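2-polyprenyl-6-methoxyphenol hydroxylase-like FAD-dependent oxidoreductase (Streptomyces sp. NRRL 11266, PDB 6UI5) binds flavin-adenine dinucleotide and belongs to the FAD-dependent oxidoreductases that join a Rossmann-type FAD-binding domain to a thioredoxin-like C-terminal domain. Local coordinates at residues A165-V170 / V279-D284; V5-A10 / L15-E20; N293-G298 / R336-N341; F124-A127 / G132-V135. One frame throughout, in Å; residues are numbered along the deposited sequence.

Interaction 1. Residues A165-V170 / V279-D284; sequences AGIDYV and VFIAGD. With FAD (flavin-adenine dinucleotide), chain C.
Ile167 and Ile281 meet tip to tip, their CD1 methyls modelled 3.2 Å apart, a close approach for two carbons. In both residues CG1 stands between the backbone N and the carbonyl carbon (chi1 72° and 54°), and an extended second torsion then drives CD1 into the gap. Branched, purely apolar isoleucines suit this buried seam, where Ile167 CA and Ile281 CA stand 10.0 Å apart. At one end of it Ala165 CB rests loosely on Val279 CG1, 4.4 Å away, where a small residue is enough. At the other, the longer Tyr169 brings its OH to 3.0 Å from Asp284 O.

That carbonyl belongs to a residue gripping the cofactor. Asp284 N donates to FAD O2P over 2.8 Å in an almost straight bond, and OD1 accepts from the ribityl O3', although the modelled length is too short to trust. Gly283, with positive phi, passes close to O2P where a CB would collide.

Further out, Gly166 ends helix 160-164 in a Schellman motif, Arg162 forms a cation-pi contact with Tyr169, and Asp303 accepts from Gly283 N. Strand 279-281 is an outermost strand of the parallel sheet beside 150-153, whereas strand 169-170 pairs with 257-271.

Interaction 2. Residues V5-A10 / L15-E20; sequences VVVVGA and LMLACE. With FAD (flavin-adenine dinucleotide), chain C.
Leu15 touches Ala10 across the turn that joins strand 5-8 to helix 12-22. The Leu15 side chain leaves the helix with CB still 5.2 Å from Ala10 CB. Its first torsion (chi1 -85°) sets CG anti to the carbonyl carbon, beside the backbone N, and CG accordingly arrives 4.1 Å from Ala10 CB. CD1 continues onto the backbone and lies 3.2 Å from Ala10 O, while CD2 stays 4.4 Å from Ala10 CB. Leucine fills this space with a branched apolar end that also reaches Leu30 and Ile105; alanine lets the loop pass close to the helix.

Two residues further along the helix, Leu17 CD2 touches Val7 CG2 at 4.1 Å, the two side chains crossing at a slant. Val7 points toward the helix and touches it through CG2, and beta-branched valine suits the extended backbone of a central strand. No hydrogen bond links the two segments; backbone bonds such as Cys19 N to Leu15 O stay within the helix, and the contact across to the strand is apolar packing.

Beyond Val7 the strand delivers the chain to the cofactor. Val8 CG1 lies 3.5 Å from adenine N1A. Gly9 CA is 3.1 Å from O4B of the adenosine ribose, where a CB would clash, and its backbone angles likewise call for glycine. Ala10 N is held by Asp32 OD1, which also bonds FAD, and Ala13 N donates to the cofactor from the helix start. Strand, glycine-bearing turn and helix, followed by strand 28-31, form the first beta-alpha-beta unit of a Rossmann-type dinucleotide-binding fold, consistent with a GxGxxG pattern beginning at Gly9.

Interaction 3. Residues N293-G298 / R336-N341; sequences NGQGLG and RLACMN. With FAD (flavin-adenine dinucleotide), chain C.
The amide groups of Gln295 and Asn341 lie nearly coplanar, 14° apart, and meet through their polar rims instead of stacking face on face. Two reciprocal hydrogen bonds close the pair: Asn341 ND2 gives to Gln295 OE1 over 3.1 Å, the donor tilted from that carbonyl plane, and Gln295 NE2 gives to Asn341 OD1 over 3.2 Å, in the carbonyl plane on a lone pair. Such pairing suits amides, which carry donor and acceptor side by side.

Each group is fixed by further bonds. NE2 of Gln295 also gives to Asn293 OD1, which lies in its amide plane at 3.1 Å. ND2 of Asn341 turns back to Leu337 O, which takes Asn341 N on the opposite face of its plane; an unusual first torsion (chi1 91°) brings the amide there. Ala338, small enough to let Gln295 in, sets its CB 3.5 Å from OE1.

The start of helix 295-316 abuts the flavin: Gly294, its N-cap, has CA 3.4 Å from FAD O2, and Gly296 leaves room for O2', where a CB would clash. Gln345 bonds to both Asn293 and Asn341. Helix 369-379 packs on this network through Val379, while helix 325-346 also meets the second subunit, where Asn341 packs on Met361 and Arg336 forms a salt bridge with Glu364 of that subunit.

Interaction 4. Residues F124-A127 / G132-V135; sequences FEEA and GVTV
Glu125 and Thr134 form the hydrogen-bonded pair of an antiparallel beta hairpin made by strands 120-126 and 133-138. Glu125 N gives to Thr134 O over 2.8 Å, and Thr134 N returns a bond to Glu125 O over 3.1 Å. A third backbone bond, Ala127 N to Gly132 O at 3.2 Å, carries the pairing toward the connecting loop. The strands run 167° apart, their axes approaching to 4.7 Å, as paired backbones should.

The residues beside this pair, Phe124 with Val135 and Glu126 with Val133, are non-hydrogen-bonded pairs. In the first, the alpha carbons close to 4.1 Å, and Phe124 CA also makes a CH...O contact with Thr134 O.

Packing gathers on the face bearing Phe124, Val133 and Val135. With CG between the backbone N and the carbonyl carbon (chi1 69°), the phenylalanine ring stands up from the sheet, and Val133 CG1 comes to its edge, 3.8 Å from CD2. This diagonal contact is joined by Val135 CG2 against Phe124 CB at 4.0 Å. Bulky apolar residues fit here, where the ring goes on to touch Ala165 and the two valines touch strand 143-148. Glu126 shares this face, and its side chain touches Arg278. The other face carries Glu125 and Thr134, polar residues suited to a more open surface; Thr134 leans on Gln145 and Arg147 of strand 143-148, the third strand of this small antiparallel sheet. At the loop end, the small Ala127 brings its CB 3.5 Å from Gly132 O.

Interactions 1, 2 and 3 all reach the FAD but at different parts of it: interaction 2 lies at the adenosine, interaction 1 at the phosphate and ribityl chain, and interaction 3 at the flavin. Their centres are spaced accordingly, 15 Å between 1 and 2, 17 Å between 1 and 3 and 21 Å between 2 and 3. Interactions 1 and 2 also share the parallel sheet. Interaction 4 stands apart from the flavin end, its centre 31 Å from that of interaction 3, yet it touches interaction 1 directly: Phe124 CE2 packs 3.6 Å from Val279 CG2, joining the hairpin to an outermost strand of that sheet.

Interaction 1. Residues A165-V170 / V279-D284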
# COMPACT_ATOMS: atom_id res chain seq x y z
N ALA A 165 3.71 -13.50 33.26
CA ALA A 165 3.82 -12.06 33.49
C ALA A 165 2.56 -11.31 33.07
O ALA A 165 2.48 -10.10 33.28
CB ALA A 165 5.03 -11.48 32.73
N GLY A 166 1.60 -12.00 32.47
CA GLY A 166 0.34 -11.36 32.12
C GLY A 166 0.41 -10.24 31.10
O GLY A 166 -0.31 -9.24 31.23
N ILE A 167 1.24 -10.38 30.06
CA ILE A 167 1.26 -9.41 28.97
C ILE A 167 0.42 -9.94 27.82
O ILE A 167 0.58 -11.09 27.38
CB ILE A 167 2.70 -9.07 28.51
CG1 ILE A 167 3.33 -10.20 27.78
CG2 ILE A 167 3.64 -8.77 29.68
CD1 ILE A 167 4.74 -9.99 27.55
N ASP A 168 -0.49 -9.11 27.33
CA ASP A 168 -1.42 -9.54 26.30
C ASP A 168 -0.69 -9.66 24.96
O ASP A 168 0.22 -8.88 24.65
CB ASP A 168 -2.58 -8.55 26.23
CG ASP A 168 -3.37 -8.47 27.56
OD1 ASP A 168 -2.93 -7.77 28.49
OD2 ASP A 168 -4.45 -9.11 27.65
N TYR A 169 -1.09 -10.66 24.16
CA TYR A 169 -0.43 -11.05 22.90
C TYR A 169 -1.35 -10.66 21.74
O TYR A 169 -2.28 -11.40 21.39
CB TYR A 169 -0.14 -12.55 22.90
CG TYR A 169 0.96 -13.08 21.99
CD1 TYR A 169 2.04 -12.26 21.56
CD2 TYR A 169 0.97 -14.42 21.63
CE1 TYR A 169 3.07 -12.80 20.76
CE2 TYR A 169 1.97 -14.98 20.84
CZ TYR A 169 3.01 -14.19 20.41
OH TYR A 169 3.94 -14.83 19.66
N VAL A 170 -1.08 -9.50 21.16
CA VAL A 170 -2.05 -8.79 20.33
C VAL A 170 -1.91 -9.21 18.87
O VAL A 170 -0.79 -9.21 18.33
CB VAL A 170 -1.85 -7.28 20.47
CG1 VAL A 170 -2.75 -6.54 19.48
CG2 VAL A 170 -2.08 -6.85 21.92
N VAL A 279 11.29 -8.39 34.02
CA VAL A 279 10.94 -9.46 33.08
C VAL A 279 10.82 -8.87 31.68
O VAL A 279 9.95 -8.03 31.42
CB VAL A 279 9.65 -10.18 33.49
CG1 VAL A 279 9.40 -11.33 32.54
CG2 VAL A 279 9.77 -10.69 34.92
N PHE A 280 11.69 -9.31 30.78
CA PHE A 280 11.63 -8.95 29.37
C PHE A 280 11.26 -10.18 28.57
O PHE A 280 11.22 -11.31 29.08
CB PHE A 280 12.96 -8.39 28.85
CG PHE A 280 13.44 -7.20 29.61
CD1 PHE A 280 14.01 -7.34 30.86
CD2 PHE A 280 13.30 -5.94 29.10
CE1 PHE A 280 14.47 -6.24 31.56
CE2 PHE A 280 13.76 -4.83 29.80
CZ PHE A 280 14.34 -4.99 31.03
N ILE A 281 10.98 -9.95 27.28
CA ILE A 281 10.74 -11.05 26.36
C ILE A 281 11.28 -10.64 25.00
O ILE A 281 11.44 -9.45 24.71
CB ILE A 281 9.25 -11.45 26.24
CG1 ILE A 281 8.40 -10.25 25.89
CG2 ILE A 281 8.75 -12.12 27.52
CD1 ILE A 281 7.03 -10.65 25.40
N ALA A 282 11.56 -11.63 24.17
CA ALA A 282 12.28 -11.38 22.93
C ALA A 282 12.02 -12.52 21.96
O ALA A 282 11.57 -13.60 22.35
CB ALA A 282 13.79 -11.21 23.19
N GLY A 283 12.31 -12.26 20.69
CA GLY A 283 12.10 -13.25 19.65
C GLY A 283 10.64 -13.63 19.51
O GLY A 283 9.75 -12.78 19.51
N ASP A 284 10.40 -14.95 19.38
CA ASP A 284 9.06 -15.44 19.10
C ASP A 284 8.11 -15.21 20.26
O ASP A 284 6.92 -14.95 20.04
CB ASP A 284 9.09 -16.92 18.74
CG ASP A 284 9.01 -17.14 17.25
OD1 ASP A 284 9.22 -16.14 16.50
OD2 ASP A 284 8.75 -18.29 16.82
PA FAD C . 12.30 -20.57 19.24
O1A FAD C . 13.08 -20.85 17.97
O2A FAD C . 10.90 -21.13 19.08
O5B FAD C . 13.14 -21.09 20.57
C5B FAD C . 12.50 -21.10 21.84
C4B FAD C . 13.23 -22.14 22.75
O4B FAD C . 12.82 -22.12 24.00
C3B FAD C . 12.93 -23.57 22.25
O3B FAD C . 14.07 -24.31 22.33
C2B FAD C . 11.87 -24.10 23.25
O2B FAD C . 11.86 -25.58 23.16
C1B FAD C . 12.36 -23.66 24.38
N9A FAD C . 11.41 -23.50 25.47
C8A FAD C . 10.12 -23.13 25.37
N7A FAD C . 9.62 -23.03 26.62
C5A FAD C . 10.62 -23.32 27.49
C6A FAD C . 10.68 -23.36 28.88
N6A FAD C . 9.79 -23.16 30.02
N1A FAD C . 11.81 -23.68 29.50
C2A FAD C . 12.93 -23.96 28.78
N3A FAD C . 12.87 -23.90 27.42
C4A FAD C . 11.73 -23.58 26.77
N1 FAD C . 12.96 -18.20 10.23
C2 FAD C . 13.69 -17.57 9.09
O2 FAD C . 14.49 -16.71 9.26
N3 FAD C . 13.39 -18.04 7.71
C4 FAD C . 12.41 -19.10 7.50
O4 FAD C . 12.15 -19.50 6.42
C4X FAD C . 11.69 -19.71 8.68
N5 FAD C . 10.73 -20.75 8.41
C5X FAD C . 9.99 -21.37 9.55
C6 FAD C . 9.06 -22.37 9.28
C7 FAD C . 8.36 -22.97 10.32
C7M FAD C . 7.42 -24.00 9.73
C8 FAD C . 8.59 -22.59 11.65
C8M FAD C . 7.78 -23.30 12.74
C9 FAD C . 9.53 -21.58 11.93
C9A FAD C . 10.24 -20.95 10.88
N10 FAD C . 11.25 -19.86 11.16
C10 FAD C . 11.97 -19.27 10.04
C1' FAD C . 11.51 -19.47 12.56
C2' FAD C . 11.33 -18.01 13.00
O2' FAD C . 12.42 -17.23 12.66
C3' FAD C . 11.28 -17.92 14.52
O3' FAD C . 10.84 -16.63 14.83
C4' FAD C . 12.63 -18.10 15.25
O4' FAD C . 13.24 -19.33 15.01
C5' FAD C . 12.25 -18.04 16.73
O5' FAD C . 13.37 -17.78 17.53
P FAD C . 13.23 -17.78 19.18
O1P FAD C . 14.58 -18.12 19.77
O2P FAD C . 12.64 -16.51 19.76
O3P FAD C . 12.11 -18.95 19.50

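Interaction 2. Residues V5-A10 / L15-E20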
# COMPACT_ATOMS: atom_id res chain seq x y z
N VAL A 5 21.43 -13.44 35.57
CA VAL A 5 20.32 -13.12 34.67
C VAL A 5 19.89 -14.42 33.99
O VAL A 5 20.73 -15.12 33.40
CB VAL A 5 20.73 -12.07 33.62
CG1 VAL A 5 19.65 -11.97 32.54
CG2 VAL A 5 20.98 -10.71 34.26
N VAL A 6 18.60 -14.75 34.08
CA VAL A 6 18.09 -16.00 33.51
C VAL A 6 17.48 -15.73 32.14
O VAL A 6 16.59 -14.88 32.00
CB VAL A 6 17.07 -16.68 34.44
CG1 VAL A 6 16.74 -18.06 33.90
CG2 VAL A 6 17.63 -16.80 35.83
N VAL A 7 17.95 -16.48 31.15
CA VAL A 7 17.44 -16.46 29.78
C VAL A 7 16.80 -17.81 29.51
O VAL A 7 17.47 -18.85 29.61
CB VAL A 7 18.58 -16.21 28.79
CG1 VAL A 7 18.06 -16.30 27.36
CG2 VAL A 7 19.23 -14.86 29.09
N VAL A 8 15.53 -17.82 29.13
CA VAL A 8 14.76 -19.06 28.96
C VAL A 8 14.59 -19.31 27.47
O VAL A 8 13.86 -18.58 26.79
CB VAL A 8 13.38 -18.99 29.63
CG1 VAL A 8 12.79 -20.38 29.79
CG2 VAL A 8 13.44 -18.26 30.95
N GLY A 9 15.21 -20.37 26.97
CA GLY A 9 15.07 -20.73 25.57
C GLY A 9 16.35 -20.56 24.78
O GLY A 9 16.95 -19.48 24.78
N ALA A 10 16.80 -21.61 24.10
CA ALA A 10 18.05 -21.58 23.36
C ALA A 10 17.83 -21.71 21.86
O ALA A 10 18.53 -22.44 21.17
CB ALA A 10 19.00 -22.66 23.88
N LEU A 15 19.95 -17.59 22.75
CA LEU A 15 21.37 -17.88 22.58
C LEU A 15 22.14 -16.58 22.37
O LEU A 15 23.06 -16.23 23.12
CB LEU A 15 21.58 -18.83 21.39
CG LEU A 15 21.44 -20.32 21.63
CD1 LEU A 15 21.31 -21.19 20.33
CD2 LEU A 15 22.67 -20.71 22.43
N MET A 16 21.72 -15.84 21.34
CA MET A 16 22.36 -14.59 20.97
C MET A 16 22.42 -13.62 22.14
O MET A 16 23.43 -12.94 22.35
CB MET A 16 21.64 -13.99 19.75
CG MET A 16 22.11 -12.64 19.38
SD MET A 16 23.90 -12.67 19.05
CE MET A 16 24.21 -13.19 17.39
N LEU A 17 21.38 -13.60 22.97
CA LEU A 17 21.38 -12.69 24.11
C LEU A 17 22.36 -13.14 25.18
O LEU A 17 23.13 -12.33 25.71
CB LEU A 17 19.96 -12.55 24.68
CG LEU A 17 19.75 -11.88 26.03
CD1 LEU A 17 20.19 -10.38 25.94
CD2 LEU A 17 18.27 -11.97 26.41
N ALA A 18 22.34 -14.44 25.50
CA ALA A 18 23.29 -14.95 26.47
C ALA A 18 24.71 -14.62 26.07
O ALA A 18 25.56 -14.33 26.92
CB ALA A 18 23.13 -16.47 26.65
N CYS A 19 24.98 -14.63 24.76
CA CYS A 19 26.28 -14.15 24.30
C CYS A 19 26.44 -12.65 24.56
O CYS A 19 27.49 -12.21 25.07
CB CYS A 19 26.47 -14.45 22.82
SG CYS A 19 26.69 -16.19 22.46
N GLU A 20 25.42 -11.84 24.22
CA GLU A 20 25.50 -10.41 24.49
C GLU A 20 25.69 -10.14 25.99
O GLU A 20 26.32 -9.14 26.37
CB GLU A 20 24.25 -9.68 24.02
CG GLU A 20 23.95 -9.63 22.48
CD GLU A 20 25.06 -9.01 21.60
OE1 GLU A 20 25.35 -9.60 20.52
OE2 GLU A 20 25.61 -7.94 21.93
PA FAD C . 12.30 -20.57 19.24
O1A FAD C . 13.08 -20.85 17.97
O2A FAD C . 10.90 -21.13 19.08
O5B FAD C . 13.14 -21.09 20.57
C5B FAD C . 12.50 -21.10 21.84
C4B FAD C . 13.23 -22.14 22.75
O4B FAD C . 12.82 -22.12 24.00
C3B FAD C . 12.93 -23.57 22.25
O3B FAD C . 14.07 -24.31 22.33
C2B FAD C . 11.87 -24.10 23.25
O2B FAD C . 11.86 -25.58 23.16
C1B FAD C . 12.36 -23.66 24.38
N9A FAD C . 11.41 -23.50 25.47
C8A FAD C . 10.12 -23.13 25.37
N7A FAD C . 9.62 -23.03 26.62
C5A FAD C . 10.62 -23.32 27.49
C6A FAD C . 10.68 -23.36 28.88
N6A FAD C . 9.79 -23.16 30.02
N1A FAD C . 11.81 -23.68 29.50
C2A FAD C . 12.93 -23.96 28.78
N3A FAD C . 12.87 -23.90 27.42
C4A FAD C . 11.73 -23.58 26.77
N1 FAD C . 12.96 -18.20 10.23
C2 FAD C . 13.69 -17.57 9.09
O2 FAD C . 14.49 -16.71 9.26
N3 FAD C . 13.39 -18.04 7.71
C4 FAD C . 12.41 -19.10 7.50
O4 FAD C . 12.15 -19.50 6.42
C4X FAD C . 11.69 -19.71 8.68
N5 FAD C . 10.73 -20.75 8.41
C5X FAD C . 9.99 -21.37 9.55
C6 FAD C . 9.06 -22.37 9.28
C7 FAD C . 8.36 -22.97 10.32
C7M FAD C . 7.42 -24.00 9.73
C8 FAD C . 8.59 -22.59 11.65
C8M FAD C . 7.78 -23.30 12.74
C9 FAD C . 9.53 -21.58 11.93
C9A FAD C . 10.24 -20.95 10.88
N10 FAD C . 11.25 -19.86 11.16
C10 FAD C . 11.97 -19.27 10.04
C1' FAD C . 11.51 -19.47 12.56
C2' FAD C . 11.33 -18.01 13.00
O2' FAD C . 12.42 -17.23 12.66
C3' FAD C . 11.28 -17.92 14.52
O3' FAD C . 10.84 -16.63 14.83
C4' FAD C . 12.63 -18.10 15.25
O4' FAD C . 13.24 -19.33 15.01
C5' FAD C . 12.25 -18.04 16.73
O5' FAD C . 13.37 -17.78 17.53
P FAD C . 13.23 -17.78 19.18
O1P FAD C . 14.58 -18.12 19.77
O2P FAD C . 12.64 -16.51 19.76
O3P FAD C . 12.11 -18.95 19.50

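Interaction 3. Residues N293-G298 / R336-N341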
# COMPACT_ATOMS: atom_id res chain seq x y z
N ASN A 293 11.30 -13.49 4.13
CA ASN A 293 12.50 -12.67 4.02
C ASN A 293 13.49 -12.90 5.15
O ASN A 293 14.47 -12.17 5.26
CB ASN A 293 12.15 -11.18 3.96
CG ASN A 293 11.00 -10.90 3.02
OD1 ASN A 293 9.88 -10.67 3.46
ND2 ASN A 293 11.28 -10.92 1.73
N GLY A 294 13.24 -13.88 6.00
CA GLY A 294 14.09 -14.09 7.16
C GLY A 294 13.79 -13.15 8.30
O GLY A 294 14.66 -12.93 9.16
N GLN A 295 12.59 -12.57 8.34
CA GLN A 295 12.32 -11.55 9.34
C GLN A 295 12.22 -12.12 10.75
O GLN A 295 12.60 -11.44 11.71
CB GLN A 295 11.04 -10.80 8.99
CG GLN A 295 11.16 -10.01 7.70
CD GLN A 295 9.93 -9.22 7.44
OE1 GLN A 295 9.39 -8.57 8.35
NE2 GLN A 295 9.43 -9.31 6.21
N GLY A 296 11.67 -13.33 10.90
CA GLY A 296 11.61 -13.93 12.23
C GLY A 296 12.98 -14.04 12.86
O GLY A 296 13.16 -13.72 14.04
N LEU A 297 13.97 -14.45 12.07
CA LEU A 297 15.33 -14.56 12.56
C LEU A 297 15.95 -13.19 12.76
O LEU A 297 16.60 -12.94 13.79
CB LEU A 297 16.13 -15.39 11.56
CG LEU A 297 17.43 -16.03 11.95
CD1 LEU A 297 17.25 -16.63 13.31
CD2 LEU A 297 17.69 -17.10 10.93
N GLY A 298 15.75 -12.28 11.80
CA GLY A 298 16.29 -10.93 11.94
C GLY A 298 15.82 -10.22 13.19
O GLY A 298 16.63 -9.70 13.96
N ARG A 336 6.14 -4.68 15.48
CA ARG A 336 4.95 -4.12 14.84
C ARG A 336 5.07 -4.18 13.33
O ARG A 336 4.18 -4.69 12.63
CB ARG A 336 4.77 -2.66 15.29
CG ARG A 336 3.37 -2.17 15.46
CD ARG A 336 3.29 -0.65 15.40
NE ARG A 336 3.01 -0.23 14.03
CZ ARG A 336 3.51 0.86 13.45
NH1 ARG A 336 4.34 1.67 14.10
NH2 ARG A 336 3.19 1.13 12.19
N LEU A 337 6.20 -3.67 12.81
CA LEU A 337 6.40 -3.49 11.37
C LEU A 337 6.66 -4.82 10.67
O LEU A 337 6.25 -5.00 9.51
CB LEU A 337 7.56 -2.51 11.11
CG LEU A 337 7.43 -1.00 11.37
CD1 LEU A 337 8.73 -0.22 11.02
CD2 LEU A 337 6.25 -0.37 10.63
N ALA A 338 7.32 -5.77 11.35
CA ALA A 338 7.42 -7.11 10.79
C ALA A 338 6.04 -7.74 10.66
O ALA A 338 5.63 -8.14 9.56
CB ALA A 338 8.35 -7.99 11.63
N CYS A 339 5.29 -7.82 11.76
CA CYS A 339 3.93 -8.36 11.65
C CYS A 339 3.19 -7.63 10.56
O CYS A 339 2.58 -8.26 9.69
CB CYS A 339 3.16 -8.26 12.97
SG CYS A 339 3.88 -9.35 14.30
N MET A 340 3.31 -6.31 10.52
CA MET A 340 2.47 -5.54 9.61
C MET A 340 2.72 -5.93 8.17
O MET A 340 1.79 -6.31 7.45
CB MET A 340 2.70 -4.05 9.82
CG MET A 340 2.00 -3.19 8.76
SD MET A 340 3.03 -1.77 8.50
CE MET A 340 4.53 -2.58 7.94
N ASN A 341 4.00 -5.93 7.76
CA ASN A 341 4.31 -6.14 6.35
C ASN A 341 4.27 -7.62 5.95
O ASN A 341 3.97 -7.91 4.78
CB ASN A 341 5.68 -5.51 6.00
CG ASN A 341 6.82 -6.47 6.15
OD1 ASN A 341 7.07 -7.31 5.27
ND2 ASN A 341 7.56 -6.34 7.27
PA FAD C . 12.30 -20.57 19.24
O1A FAD C . 13.08 -20.85 17.97
O2A FAD C . 10.90 -21.13 19.08
O5B FAD C . 13.14 -21.09 20.57
C5B FAD C . 12.50 -21.10 21.84
C4B FAD C . 13.23 -22.14 22.75
O4B FAD C . 12.82 -22.12 24.00
C3B FAD C . 12.93 -23.57 22.25
O3B FAD C . 14.07 -24.31 22.33
C2B FAD C . 11.87 -24.10 23.25
O2B FAD C . 11.86 -25.58 23.16
C1B FAD C . 12.36 -23.66 24.38
N9A FAD C . 11.41 -23.50 25.47
C8A FAD C . 10.12 -23.13 25.37
N7A FAD C . 9.62 -23.03 26.62
C5A FAD C . 10.62 -23.32 27.49
C6A FAD C . 10.68 -23.36 28.88
N6A FAD C . 9.79 -23.16 30.02
N1A FAD C . 11.81 -23.68 29.50
C2A FAD C . 12.93 -23.96 28.78
N3A FAD C . 12.87 -23.90 27.42
C4A FAD C . 11.73 -23.58 26.77
N1 FAD C . 12.96 -18.20 10.23
C2 FAD C . 13.69 -17.57 9.09
O2 FAD C . 14.49 -16.71 9.26
N3 FAD C . 13.39 -18.04 7.71
C4 FAD C . 12.41 -19.10 7.50
O4 FAD C . 12.15 -19.50 6.42
C4X FAD C . 11.69 -19.71 8.68
N5 FAD C . 10.73 -20.75 8.41
C5X FAD C . 9.99 -21.37 9.55
C6 FAD C . 9.06 -22.37 9.28
C7 FAD C . 8.36 -22.97 10.32
C7M FAD C . 7.42 -24.00 9.73
C8 FAD C . 8.59 -22.59 11.65
C8M FAD C . 7.78 -23.30 12.74
C9 FAD C . 9.53 -21.58 11.93
C9A FAD C . 10.24 -20.95 10.88
N10 FAD C . 11.25 -19.86 11.16
C10 FAD C . 11.97 -19.27 10.04
C1' FAD C . 11.51 -19.47 12.56
C2' FAD C . 11.33 -18.01 13.00
O2' FAD C . 12.42 -17.23 12.66
C3' FAD C . 11.28 -17.92 14.52
O3' FAD C . 10.84 -16.63 14.83
C4' FAD C . 12.63 -18.10 15.25
O4' FAD C . 13.24 -19.33 15.01
C5' FAD C . 12.25 -18.04 16.73
O5' FAD C . 13.37 -17.78 17.53
P FAD C . 13.23 -17.78 19.18
O1P FAD C . 14.58 -18.12 19.77
O2P FAD C . 12.64 -16.51 19.76
O3P FAD C . 12.11 -18.95 19.50

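Interaction 4. Residues F124-A127 / G132-V135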
# COMPACT_ATOMS: atom_id res chain seq x y z
N PHE A 124 7.96 -18.15 38.12
CA PHE A 124 8.77 -17.08 38.67
C PHE A 124 7.87 -16.12 39.43
O PHE A 124 6.68 -16.00 39.13
CB PHE A 124 9.52 -16.33 37.57
CG PHE A 124 8.61 -15.52 36.68
CD1 PHE A 124 7.87 -16.14 35.68
CD2 PHE A 124 8.49 -14.15 36.84
CE1 PHE A 124 7.02 -15.40 34.86
CE2 PHE A 124 7.66 -13.40 36.02
CZ PHE A 124 6.92 -14.03 35.03
N GLU A 125 8.46 -15.42 40.40
CA GLU A 125 7.72 -14.33 41.05
C GLU A 125 8.61 -13.10 41.24
O GLU A 125 9.78 -13.21 41.61
CB GLU A 125 7.12 -14.77 42.39
CG GLU A 125 6.75 -13.59 43.29
CD GLU A 125 5.53 -13.83 44.17
OE1 GLU A 125 5.00 -14.96 44.17
OE2 GLU A 125 5.10 -12.89 44.86
N GLU A 126 8.03 -11.94 40.98
CA GLU A 126 8.69 -10.68 41.29
C GLU A 126 8.59 -10.41 42.78
O GLU A 126 7.50 -10.45 43.36
CB GLU A 126 8.05 -9.55 40.49
CG GLU A 126 8.62 -8.16 40.78
CD GLU A 126 9.36 -7.58 39.58
OE1 GLU A 126 10.13 -6.61 39.77
OE2 GLU A 126 9.18 -8.11 38.46
N ALA A 127 9.74 -10.14 43.41
CA ALA A 127 9.76 -9.76 44.82
C ALA A 127 8.92 -8.50 45.06
O ALA A 127 8.81 -7.62 44.20
CB ALA A 127 11.20 -9.54 45.28
N GLY A 132 14.52 -8.12 42.83
CA GLY A 132 14.96 -9.30 42.10
C GLY A 132 13.76 -10.13 41.71
O GLY A 132 12.62 -9.83 42.09
N VAL A 133 14.03 -11.16 40.92
CA VAL A 133 13.04 -12.18 40.59
C VAL A 133 13.55 -13.51 41.10
O VAL A 133 14.74 -13.82 40.97
CB VAL A 133 12.77 -12.27 39.07
CG1 VAL A 133 11.71 -13.35 38.78
CG2 VAL A 133 12.37 -10.90 38.52
N THR A 134 12.66 -14.28 41.71
CA THR A 134 12.93 -15.67 42.05
C THR A 134 12.26 -16.55 41.00
O THR A 134 11.12 -16.30 40.60
CB THR A 134 12.41 -15.99 43.46
OG1 THR A 134 12.89 -14.98 44.38
CG2 THR A 134 12.87 -17.39 43.93
N VAL A 135 13.00 -17.55 40.54
CA VAL A 135 12.58 -18.37 39.42
C VAL A 135 12.58 -19.83 39.88
O VAL A 135 13.16 -20.17 40.92
CB VAL A 135 13.50 -18.14 38.21
CG1 VAL A 135 14.82 -18.85 38.39
CG2 VAL A 135 12.83 -18.50 36.94